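Local coordinates for periplasmic beta-glucosidase (Pseudomonas aeruginosa, PDB 6R5T), which probably hydrolyses terminal, non-reducing beta-D-glucosyl residues of beta-glucosides, releasing beta-D-glucose in the periplasm, at residues 622-633 with 725-733; 657-668 with 693-703. The protein carries 1 engineered substitution. All coordinates share one frame; numbering follows the deposited sequence.

Contact 1 of 2, residues 622-633 with 725-733; sequences SPLRLSSERLAR and TESRSFTLL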
loop_
_atom_site.group_PDB
_atom_site.type_symbol
_atom_site.label_atom_id
_atom_site.label_comp_id
_atom_site.label_asym_id
_atom_site.label_seq_id
_atom_site.Cartn_x
_atom_site.Cartn_y
_atom_site.Cartn_z
ATOM N N SER A 622 30.030 22.594 -9.110
ATOM C CA SER A 622 31.013 23.072 -8.127
ATOM C C SER A 622 30.451 22.773 -6.745
ATOM O O SER A 622 29.284 22.403 -6.590
ATOM C CB SER A 622 31.276 24.535 -8.326
ATOM O OG SER A 622 30.157 25.331 -7.947
ATOM N N PRO A 623 31.259 22.958 -5.683
ATOM C CA PRO A 623 30.781 22.684 -4.334
ATOM C C PRO A 623 29.626 23.611 -3.988
ATOM O O PRO A 623 29.622 24.789 -4.361
ATOM C CB PRO A 623 32.007 22.996 -3.463
ATOM C CG PRO A 623 33.161 22.848 -4.398
ATOM C CD PRO A 623 32.673 23.395 -5.713
ATOM N N LEU A 624 28.663 23.067 -3.249
ATOM C CA LEU A 624 27.535 23.865 -2.782
ATOM C C LEU A 624 28.008 24.842 -1.702
ATOM O O LEU A 624 28.742 24.415 -0.800
ATOM C CB LEU A 624 26.506 22.906 -2.189
ATOM C CG LEU A 624 25.311 23.569 -1.526
ATOM C CD1 LEU A 624 24.491 24.406 -2.474
ATOM C CD2 LEU A 624 24.458 22.517 -0.852
ATOM N N ARG A 625 27.584 26.080 -1.826
ATOM C CA ARG A 625 27.905 27.123 -0.822
ATOM C C ARG A 625 26.618 27.821 -0.388
ATOM O O ARG A 625 25.835 28.265 -1.235
ATOM C CB ARG A 625 28.954 28.061 -1.431
ATOM C CG ARG A 625 30.290 27.373 -1.735
ATOM C CD ARG A 625 31.085 26.974 -0.486
ATOM N NE ARG A 625 32.399 26.333 -0.696
ATOM C CZ ARG A 625 32.681 25.029 -0.495
ATOM N NH1 ARG A 625 31.739 24.178 -0.101
ATOM N NH2 ARG A 625 33.911 24.567 -0.704
ATOM N N LEU A 626 26.425 27.982 0.926
ATOM C CA LEU A 626 25.288 28.739 1.469
ATOM C C LEU A 626 25.773 30.141 1.868
ATOM O O LEU A 626 26.929 30.254 2.314
ATOM C CB LEU A 626 24.723 28.011 2.687
ATOM C CG LEU A 626 24.317 26.564 2.468
ATOM C CD1 LEU A 626 23.688 25.997 3.743
ATOM C CD2 LEU A 626 23.350 26.458 1.298
ATOM N N SER A 627 24.897 31.123 1.755
ATOM C CA SER A 627 25.214 32.552 2.007
ATOM C C SER A 627 25.464 32.769 3.509
ATOM O O SER A 627 26.163 33.722 3.846
ATOM C CB SER A 627 24.148 33.461 1.505
ATOM O OG SER A 627 22.922 33.150 2.079
ATOM N N SER A 628 24.936 31.918 4.389
ATOM C CA SER A 628 25.299 31.962 5.819
ATOM C C SER A 628 24.991 30.634 6.499
ATOM O O SER A 628 24.276 29.804 5.928
ATOM C CB SER A 628 24.671 33.130 6.556
ATOM O OG SER A 628 23.312 32.935 6.844
ATOM N N GLU A 629 25.523 30.502 7.697
ATOM C CA GLU A 629 25.381 29.296 8.529
ATOM C C GLU A 629 24.137 29.422 9.394
ATOM O O GLU A 629 23.754 28.408 9.953
ATOM C CB GLU A 629 26.642 29.109 9.362
ATOM C CG GLU A 629 27.815 28.604 8.530
ATOM C CD GLU A 629 29.010 28.070 9.311
ATOM O OE1 GLU A 629 28.805 27.451 10.397
ATOM O OE2 GLU A 629 30.152 28.255 8.823
ATOM N N ARG A 630 23.568 30.626 9.499
ATOM C CA ARG A 630 22.434 30.912 10.388
ATOM C C ARG A 630 21.405 31.683 9.593
ATOM O O ARG A 630 21.794 32.492 8.729
ATOM C CB ARG A 630 22.944 31.690 11.596
ATOM C CG ARG A 630 23.804 30.841 12.508
ATOM C CD ARG A 630 24.651 31.717 13.415
ATOM N NE ARG A 630 24.135 31.578 14.759
ATOM C CZ ARG A 630 24.178 32.507 15.706
ATOM N NH1 ARG A 630 23.636 32.240 16.885
ATOM N NH2 ARG A 630 24.733 33.691 15.480
ATOM N N LEU A 631 20.138 31.370 9.803
ATOM C CA LEU A 631 19.015 32.056 9.137
ATOM C C LEU A 631 18.088 32.623 10.205
ATOM O O LEU A 631 17.515 31.885 11.012
ATOM C CB LEU A 631 18.269 31.095 8.212
ATOM C CG LEU A 631 17.125 31.710 7.414
ATOM C CD1 LEU A 631 17.643 32.790 6.491
ATOM C CD2 LEU A 631 16.342 30.646 6.628
ATOM N N ALA A 632 17.964 33.941 10.229
ATOM C CA ALA A 632 16.957 34.591 11.082
ATOM C C ALA A 632 15.561 34.438 10.471
ATOM O O ALA A 632 15.378 34.438 9.227
ATOM C CB ALA A 632 17.345 36.040 11.267
ATOM N N ARG A 633 14.551 34.386 11.325
ATOM C CA ARG A 633 13.135 34.471 10.886
ATOM C C ARG A 633 12.922 35.786 10.125
ATOM O O ARG A 633 13.414 36.815 10.593
ATOM C CB ARG A 633 12.173 34.449 12.068
ATOM C CG ARG A 633 12.389 33.312 13.054
ATOM C CD ARG A 633 11.514 32.141 12.699
ATOM N NE ARG A 633 11.739 31.038 13.634
ATOM C CZ ARG A 633 11.101 29.877 13.594
ATOM N NH1 ARG A 633 10.171 29.674 12.674
ATOM N NH2 ARG A 633 11.416 28.917 14.450
ATOM N N THR A 725 23.704 13.614 -4.740
ATOM C CA THR A 725 23.729 14.973 -4.165
ATOM C C THR A 725 24.875 15.128 -3.175
ATOM O O THR A 725 25.577 14.121 -2.807
ATOM C CB THR A 725 22.430 15.286 -3.413
ATOM O OG1 THR A 725 22.276 14.377 -2.325
ATOM C CG2 THR A 725 21.194 15.220 -4.288
ATOM N N GLU A 726 25.088 16.371 -2.791
ATOM C CA GLU A 726 25.900 16.658 -1.587
ATOM C C GLU A 726 25.157 17.704 -0.784
ATOM O O GLU A 726 24.277 18.431 -1.355
ATOM C CB GLU A 726 27.294 17.114 -1.954
ATOM C CG GLU A 726 27.314 18.417 -2.675
ATOM C CD GLU A 726 28.641 18.680 -3.354
ATOM O OE1 GLU A 726 29.134 17.763 -4.045
ATOM O OE2 GLU A 726 29.103 19.824 -3.249
ATOM N N SER A 727 25.514 17.780 0.500
ATOM C CA SER A 727 24.793 18.693 1.405
ATOM C C SER A 727 25.678 19.674 2.147
ATOM O O SER A 727 26.884 19.433 2.340
ATOM C CB SER A 727 23.895 17.972 2.335
ATOM O OG SER A 727 24.589 17.291 3.316
ATOM N N ARG A 728 25.060 20.797 2.479
ATOM C CA ARG A 728 25.595 21.730 3.504
ATOM C C ARG A 728 24.469 22.067 4.459
ATOM O O ARG A 728 23.293 22.032 4.051
ATOM C CB ARG A 728 26.044 23.039 2.867
ATOM C CG ARG A 728 27.148 22.868 1.841
ATOM C CD ARG A 728 28.407 22.389 2.484
ATOM N NE ARG A 728 29.225 23.501 2.885
ATOM C CZ ARG A 728 30.428 23.357 3.457
ATOM N NH1 ARG A 728 31.148 24.421 3.784
ATOM N NH2 ARG A 728 30.895 22.149 3.723
ATOM N N SER A 729 24.820 22.429 5.684
ATOM C CA SER A 729 23.806 22.691 6.716
ATOM C C SER A 729 23.746 24.170 7.088
ATOM O O SER A 729 24.756 24.855 6.996
ATOM C CB SER A 729 24.040 21.857 7.934
ATOM O OG SER A 729 23.831 20.496 7.577
ATOM N N PHE A 730 22.579 24.595 7.523
ATOM C CA PHE A 730 22.447 25.884 8.230
ATOM C C PHE A 730 21.547 25.669 9.434
ATOM O O PHE A 730 20.876 24.647 9.569
ATOM C CB PHE A 730 21.944 26.979 7.305
ATOM C CG PHE A 730 20.503 26.831 6.892
ATOM C CD1 PHE A 730 20.178 26.078 5.777
ATOM C CD2 PHE A 730 19.483 27.451 7.586
ATOM C CE1 PHE A 730 18.863 25.934 5.388
ATOM C CE2 PHE A 730 18.166 27.295 7.199
ATOM C CZ PHE A 730 17.866 26.535 6.088
ATOM N N THR A 731 21.522 26.652 10.314
ATOM C CA THR A 731 20.653 26.643 11.485
ATOM C C THR A 731 19.623 27.761 11.382
ATOM O O THR A 731 19.984 28.914 11.149
ATOM C CB THR A 731 21.479 26.820 12.759
ATOM O OG1 THR A 731 22.405 25.749 12.865
ATOM C CG2 THR A 731 20.609 26.831 13.984
ATOM N N LEU A 732 18.349 27.406 11.509
ATOM C CA LEU A 732 17.259 28.397 11.649
ATOM C C LEU A 732 17.239 28.815 13.112
ATOM O O LEU A 732 17.189 27.928 14.008
ATOM C CB LEU A 732 15.920 27.764 11.271
ATOM C CG LEU A 732 14.704 28.670 11.347
ATOM C CD1 LEU A 732 14.812 29.787 10.313
ATOM C CD2 LEU A 732 13.428 27.869 11.144
ATOM N N LEU A 733 17.221 30.128 13.349
ATOM C CA LEU A 733 17.198 30.695 14.730
ATOM C C LEU A 733 15.763 30.749 15.298
ATOM O O LEU A 733 14.851 30.818 14.457
ATOM C CB LEU A 733 17.833 32.089 14.666
ATOM C CG LEU A 733 19.266 32.109 14.141
ATOM C CD1 LEU A 733 19.805 33.528 13.936
ATOM C CD2 LEU A 733 20.188 31.301 15.033
HETATM O O HOH W 1 27.628 20.624 -5.440
HETATM O O HOH W 2 28.340 26.467 2.875
HETATM O O HOH W 3 25.822 27.134 6.306
#

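Contact 2 of 2, residues 657-668 with 693-703; sequences LYLQDPVASLSR and LGEADLKFYDS. With MG (magnesium ion), chain F.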
loop_
_atom_site.group_PDB
_atom_site.type_symbol
_atom_site.label_atom_id
_atom_site.label_comp_id
_atom_site.label_asym_id
_atom_site.label_seq_id
_atom_site.Cartn_x
_atom_site.Cartn_y
_atom_site.Cartn_z
ATOM N N LEU A 657 17.345 21.058 -5.911
ATOM C CA LEU A 657 17.615 21.413 -4.527
ATOM C C LEU A 657 16.629 20.673 -3.644
ATOM O O LEU A 657 15.403 20.835 -3.823
ATOM C CB LEU A 657 17.548 22.923 -4.326
ATOM C CG LEU A 657 17.993 23.334 -2.921
ATOM C CD1 LEU A 657 18.686 24.669 -2.940
ATOM C CD2 LEU A 657 16.814 23.355 -1.961
ATOM N N TYR A 658 17.158 19.989 -2.642
ATOM C CA TYR A 658 16.342 19.254 -1.662
ATOM C C TYR A 658 16.671 19.788 -0.280
ATOM O O TYR A 658 17.815 20.190 -0.015
ATOM C CB TYR A 658 16.593 17.741 -1.721
ATOM C CG TYR A 658 16.327 17.157 -3.085
ATOM C CD1 TYR A 658 17.300 17.121 -4.057
ATOM C CD2 TYR A 658 15.087 16.613 -3.390
ATOM C CE1 TYR A 658 17.048 16.568 -5.316
ATOM C CE2 TYR A 658 14.823 16.072 -4.634
ATOM C CZ TYR A 658 15.809 16.015 -5.590
ATOM O OH TYR A 658 15.433 15.506 -6.816
ATOM N N LEU A 659 15.685 19.716 0.603
ATOM C CA LEU A 659 15.899 20.053 2.028
ATOM C C LEU A 659 15.617 18.839 2.900
ATOM O O LEU A 659 14.652 18.109 2.624
ATOM C CB LEU A 659 14.944 21.176 2.439
ATOM C CG LEU A 659 15.356 22.573 2.003
ATOM C CD1 LEU A 659 14.428 23.609 2.589
ATOM C CD2 LEU A 659 16.776 22.884 2.415
ATOM N N GLN A 660 16.386 18.712 3.968
ATOM C CA GLN A 660 16.024 17.779 5.039
ATOM C C GLN A 660 15.955 18.572 6.348
ATOM O O GLN A 660 16.839 19.437 6.579
ATOM C CB GLN A 660 17.012 16.629 5.188
ATOM C CG GLN A 660 16.607 15.621 6.261
ATOM C CD GLN A 660 17.658 14.564 6.492
ATOM O OE1 GLN A 660 18.776 14.678 6.004
ATOM N NE2 GLN A 660 17.292 13.497 7.217
ATOM N N ASP A 661 14.980 18.232 7.173
ATOM C CA ASP A 661 14.863 18.763 8.547
ATOM C C ASP A 661 15.137 17.600 9.491
ATOM O O ASP A 661 14.230 16.818 9.761
ATOM C CB ASP A 661 13.458 19.314 8.733
ATOM C CG ASP A 661 13.189 19.927 10.096
ATOM O OD1 ASP A 661 14.128 19.888 10.945
ATOM O OD2 ASP A 661 12.047 20.364 10.311
ATOM N N PRO A 662 16.412 17.364 9.864
ATOM C CA PRO A 662 16.763 16.102 10.502
ATOM C C PRO A 662 16.269 15.907 11.928
ATOM O O PRO A 662 16.381 14.771 12.418
ATOM C CB PRO A 662 18.289 16.107 10.434
ATOM C CG PRO A 662 18.631 17.590 10.467
ATOM C CD PRO A 662 17.584 18.202 9.565
ATOM N N VAL A 663 15.807 16.974 12.603
ATOM C CA VAL A 663 15.266 16.843 13.970
ATOM C C VAL A 663 13.973 17.638 13.992
ATOM O O VAL A 663 13.991 18.837 13.740
ATOM C CB VAL A 663 16.233 17.354 15.049
ATOM C CG1 VAL A 663 15.546 17.259 16.415
ATOM C CG2 VAL A 663 17.556 16.617 15.020
ATOM N N ALA A 664 12.869 16.993 14.249
ATOM C CA ALA A 664 11.566 17.664 14.192
ATOM C C ALA A 664 10.574 16.960 15.104
ATOM O O ALA A 664 10.846 15.842 15.545
ATOM C CB ALA A 664 11.052 17.751 12.775
ATOM N N SER A 665 9.450 17.599 15.338
ATOM C CA SER A 665 8.377 17.057 16.214
ATOM C C SER A 665 7.595 15.940 15.514
ATOM O O SER A 665 6.790 15.290 16.201
ATOM C CB SER A 665 7.451 18.155 16.697
ATOM O OG SER A 665 6.814 18.807 15.614
ATOM N N LEU A 666 7.746 15.814 14.200
ATOM C CA LEU A 666 7.324 14.632 13.403
ATOM C C LEU A 666 8.601 14.118 12.715
ATOM O O LEU A 666 9.460 14.923 12.351
ATOM C CB LEU A 666 6.342 15.004 12.270
ATOM C CG LEU A 666 4.883 15.287 12.554
ATOM C CD1 LEU A 666 4.081 15.219 11.287
ATOM C CD2 LEU A 666 4.296 14.315 13.542
ATOM N N SER A 667 8.632 12.831 12.351
ATOM C CA SER A 667 9.683 12.276 11.477
ATOM C C SER A 667 9.500 12.857 10.067
ATOM O O SER A 667 8.411 12.689 9.492
ATOM C CB SER A 667 9.553 10.772 11.449
ATOM O OG SER A 667 10.652 10.216 10.747
ATOM N N ARG A 668 10.468 13.617 9.578
ATOM C CA ARG A 668 10.344 14.305 8.271
ATOM C C ARG A 668 11.136 13.526 7.227
ATOM O O ARG A 668 12.063 12.775 7.515
ATOM C CB ARG A 668 10.734 15.774 8.411
ATOM C CG ARG A 668 9.753 16.492 9.345
ATOM C CD ARG A 668 9.671 17.968 9.193
ATOM N NE ARG A 668 9.370 18.344 7.822
ATOM C CZ ARG A 668 9.717 19.481 7.258
ATOM N NH1 ARG A 668 10.408 20.433 7.895
ATOM N NH2 ARG A 668 9.341 19.711 6.007
ATOM N N LEU A 693 16.049 30.294 -0.369
ATOM C CA LEU A 693 15.286 29.542 0.641
ATOM C C LEU A 693 14.867 30.496 1.758
ATOM O O LEU A 693 15.707 31.286 2.224
ATOM C CB LEU A 693 16.177 28.446 1.225
ATOM C CG LEU A 693 16.508 27.302 0.262
ATOM C CD1 LEU A 693 17.626 26.431 0.850
ATOM C CD2 LEU A 693 15.245 26.502 -0.023
ATOM N N GLY A 694 13.608 30.414 2.149
ATOM C CA GLY A 694 13.123 31.118 3.344
ATOM C C GLY A 694 12.366 30.178 4.255
ATOM O O GLY A 694 12.286 28.934 3.987
ATOM N N GLU A 695 11.844 30.731 5.339
ATOM C CA GLU A 695 11.088 29.946 6.339
ATOM C C GLU A 695 9.957 29.167 5.666
ATOM O O GLU A 695 9.659 28.074 6.133
ATOM C CB GLU A 695 10.594 30.910 7.402
ATOM C CG GLU A 695 10.058 30.232 8.626
ATOM C CD GLU A 695 9.451 31.218 9.609
ATOM O OE1 GLU A 695 9.559 32.434 9.365
ATOM O OE2 GLU A 695 8.856 30.753 10.591
ATOM N N ALA A 696 9.313 29.688 4.625
ATOM C CA ALA A 696 8.160 29.025 3.975
ATOM C C ALA A 696 8.583 27.645 3.438
ATOM O O ALA A 696 7.767 26.707 3.454
ATOM C CB ALA A 696 7.651 29.903 2.859
ATOM N N ASP A 697 9.832 27.526 3.019
ATOM C CA ASP A 697 10.395 26.242 2.514
ATOM C C ASP A 697 10.592 25.256 3.667
ATOM O O ASP A 697 10.816 24.050 3.416
ATOM C CB ASP A 697 11.721 26.509 1.834
ATOM C CG ASP A 697 11.485 27.337 0.601
ATOM O OD1 ASP A 697 10.667 26.892 -0.256
ATOM O OD2 ASP A 697 12.049 28.440 0.551
ATOM N N LEU A 698 10.595 25.712 4.897
ATOM C CA LEU A 698 11.033 24.891 6.044
ATOM C C LEU A 698 9.860 24.407 6.899
ATOM O O LEU A 698 10.051 23.593 7.786
ATOM C CB LEU A 698 11.979 25.725 6.913
ATOM C CG LEU A 698 13.082 26.504 6.190
ATOM C CD1 LEU A 698 13.900 27.309 7.198
ATOM C CD2 LEU A 698 13.967 25.598 5.359
ATOM N N LYS A 699 8.637 24.874 6.645
ATOM C CA LYS A 699 7.510 24.563 7.533
ATOM C C LYS A 699 6.870 23.216 7.162
ATOM O O LYS A 699 6.975 22.742 6.039
ATOM C CB LYS A 699 6.434 25.634 7.364
ATOM C CG LYS A 699 6.870 27.020 7.776
ATOM C CD LYS A 699 5.749 27.916 8.219
ATOM C CE LYS A 699 6.300 29.136 8.936
ATOM N NZ LYS A 699 5.231 30.039 9.425
ATOM N N PHE A 700 6.221 22.642 8.125
ATOM C CA PHE A 700 5.480 21.386 7.988
ATOM C C PHE A 700 4.309 21.425 8.955
ATOM O O PHE A 700 4.299 22.158 9.994
ATOM C CB PHE A 700 6.387 20.188 8.271
ATOM C CG PHE A 700 6.829 20.066 9.695
ATOM C CD1 PHE A 700 7.860 20.858 10.210
ATOM C CD2 PHE A 700 6.219 19.157 10.547
ATOM C CE1 PHE A 700 8.244 20.759 11.542
ATOM C CE2 PHE A 700 6.622 19.037 11.861
ATOM C CZ PHE A 700 7.624 19.852 12.369
ATOM N N TYR A 701 3.347 20.575 8.652
ATOM C CA TYR A 701 2.188 20.330 9.532
ATOM C C TYR A 701 2.556 19.306 10.584
ATOM O O TYR A 701 2.935 18.138 10.268
ATOM C CB TYR A 701 0.962 19.872 8.743
ATOM C CG TYR A 701 0.401 20.942 7.848
ATOM C CD1 TYR A 701 -0.431 21.918 8.365
ATOM C CD2 TYR A 701 0.792 21.029 6.524
ATOM C CE1 TYR A 701 -0.925 22.923 7.552
ATOM C CE2 TYR A 701 0.328 22.045 5.712
ATOM C CZ TYR A 701 -0.554 22.974 6.230
ATOM O OH TYR A 701 -1.043 23.963 5.423
ATOM N N ASP A 702 2.438 19.682 11.853
ATOM C CA ASP A 702 2.719 18.740 12.952
ATOM C C ASP A 702 1.474 17.902 13.268
ATOM O O ASP A 702 0.501 17.907 12.466
ATOM C CB ASP A 702 3.303 19.487 14.157
ATOM C CG ASP A 702 2.286 20.294 14.936
ATOM O OD1 ASP A 702 1.088 20.216 14.614
ATOM O OD2 ASP A 702 2.708 20.977 15.899
ATOM N N SER A 703 1.523 17.123 14.349
ATOM C CA SER A 703 0.450 16.154 14.689
ATOM C C SER A 703 -0.880 16.888 14.904
ATOM O O SER A 703 -1.925 16.266 14.691
ATOM C CB SER A 703 0.775 15.322 15.906
ATOM O OG SER A 703 1.873 14.489 15.642
HETATM MG MG MG F . 14.359 20.631 12.899
HETATM O O HOH W 4 10.815 23.042 10.513
HETATM O O HOH W 5 12.257 20.976 12.848
HETATM O O HOH W 6 16.380 20.109 12.655
HETATM O O HOH W 7 4.003 16.489 16.073
HETATM O O HOH W 8 4.889 20.006 17.105
HETATM O O HOH W 9 9.631 21.962 4.783
HETATM O O HOH W 10 14.800 22.587 12.288
HETATM O O HOH W 11 14.624 21.324 14.901
#

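Contact 1 of 2, residues 622-633 with 725-733
The carbonyl oxygen of Thr-731 is gripped twice: Leu-631 N donates to Thr-731 O over 2.8 Å, while the CA-H of Arg-630 adds a weaker contact. The neighbouring rungs run from Thr-731 N to Glu-629 O and, nearly straight at 171°, from Leu-733 N to Leu-631 O, the alternation expected of two parallel strands. The pairing thus continues to the C-terminal residue, where a weak bond of 3.2 Å from Arg-633 NE to Leu-733 O follows the rungs. Leu-732 CD2 sits over the centre of one face of the Arg-633 guanidinium, whose NH1 finds its strongest partner beyond the two segments, in Glu-695. On the face carrying Leu-631 and Leu-732, Leu-631 lies alongside Phe-730, both pointing the same way, with Leu-631 CD2 3.9 Å from Phe-730 CE2. Leu-626 CD1 reaches the same ring at Phe-730 CD1 (4.1 Å).

Farther back the backbones separate, and side chains and waters take over. Arg-728 slides past Leu-624, and turns at chi2 and chi3 (-91°) bring Arg-625 NH1 over one face of its guanidinium, the two planes 40° apart. Arg-625 NH1 is held by Leu-624 O at 3.1 Å; Glu-726 and Glu-629, near but not in contact, may soften the repulsion. One water accepts from both Leu-626 N and Arg-728 NE, at the edge of the Arg-728 guanidinium. Glu-726 OE2 receives Leu-624 N at 3.3 Å on its anti side. Residues 622-627 pair antiparallel with strand 636-645, as Arg-625 does with Arg-640, whereas 630-631 pair parallel with 725-732. This change of sheet recalls the split A/A' strand of V- and I-set immunoglobulin domains, here in the fibronectin type III-like sandwich.

Contact 2 of 2, residues 657-668 with 693-703
Arg-668 lies across Phe-700 nearly flat, its guanidinium 19° from the ring plane. CD makes a CH-pi contact 3.6 Å from the centroid of the Phe-700 ring, and Phe-700 CB faces the centre of the charged group. The bend at chi3 (55°) folds the end of the arginine back over the ring's root, where Arg-668 NH1 gives Leu-698 O a weak bond.

Asp-661 and Glu-672 grip the two ends of the guanidinium. Asp-661 OD2, through the anti lone pair, takes Arg-668 NH1 at 2.9 Å in a salt bridge close to the guanidinium plane. Glu-672, outside the segments, binds NH2, and a water in the same plane accepts from Arg-668 NH2 at 2.6 Å. The aspartate gives its other oxygen to magnesium: Asp-661 OD1 lies 2.1 Å from the ion and Val-663 O 2.0 Å, with four waters completing six oxygen ligands. One of those waters lies within hydrogen-bonding distance of Asp-661 OD2 and probably donates to it, an environment likely to favour the carboxylate anion. Outward from the ring come arginine, aspartate and metal.

To one side, Leu-666 presses CD1 to 3.3 Å from Tyr-701 O, and its CB approaches Phe-700 CE2; Val-229 of the second subunit packs on Leu-666 as well. To the other, Leu-657 and Leu-693 meet tip to tip, CD2 to CD2 at 4.0 Å, between the facing sheets. The ion bridges Asp-661 and Val-663 in the loop after strand 651-660 of a fibronectin type III-like beta sandwich, consistent with a structural role.

In the fold
Read from the N terminus, the chain passes through the eight-stranded parallel barrel sheet and the second, mixed-sheet domain before entering the fibronectin type III-like sandwich, where both contacts lie. Residues 622-633 open contact 1, which closes only when 725-733 arrive at the chain's end, 92 positions later. Contact 2, between 657-668 and 693-703, closes a much shorter loop nested entirely within it. Contact 1 joins the first strands to the last; contact 2 ties the magnesium-bearing turn to the segment after strand 686-694 and packs strand 651-660 against strand 686-694 of the facing sheet. The two meet directly: Arg-633 forms a salt bridge with Glu-695, and Leu-698 packs against Leu-631, Phe-730 and Leu-732.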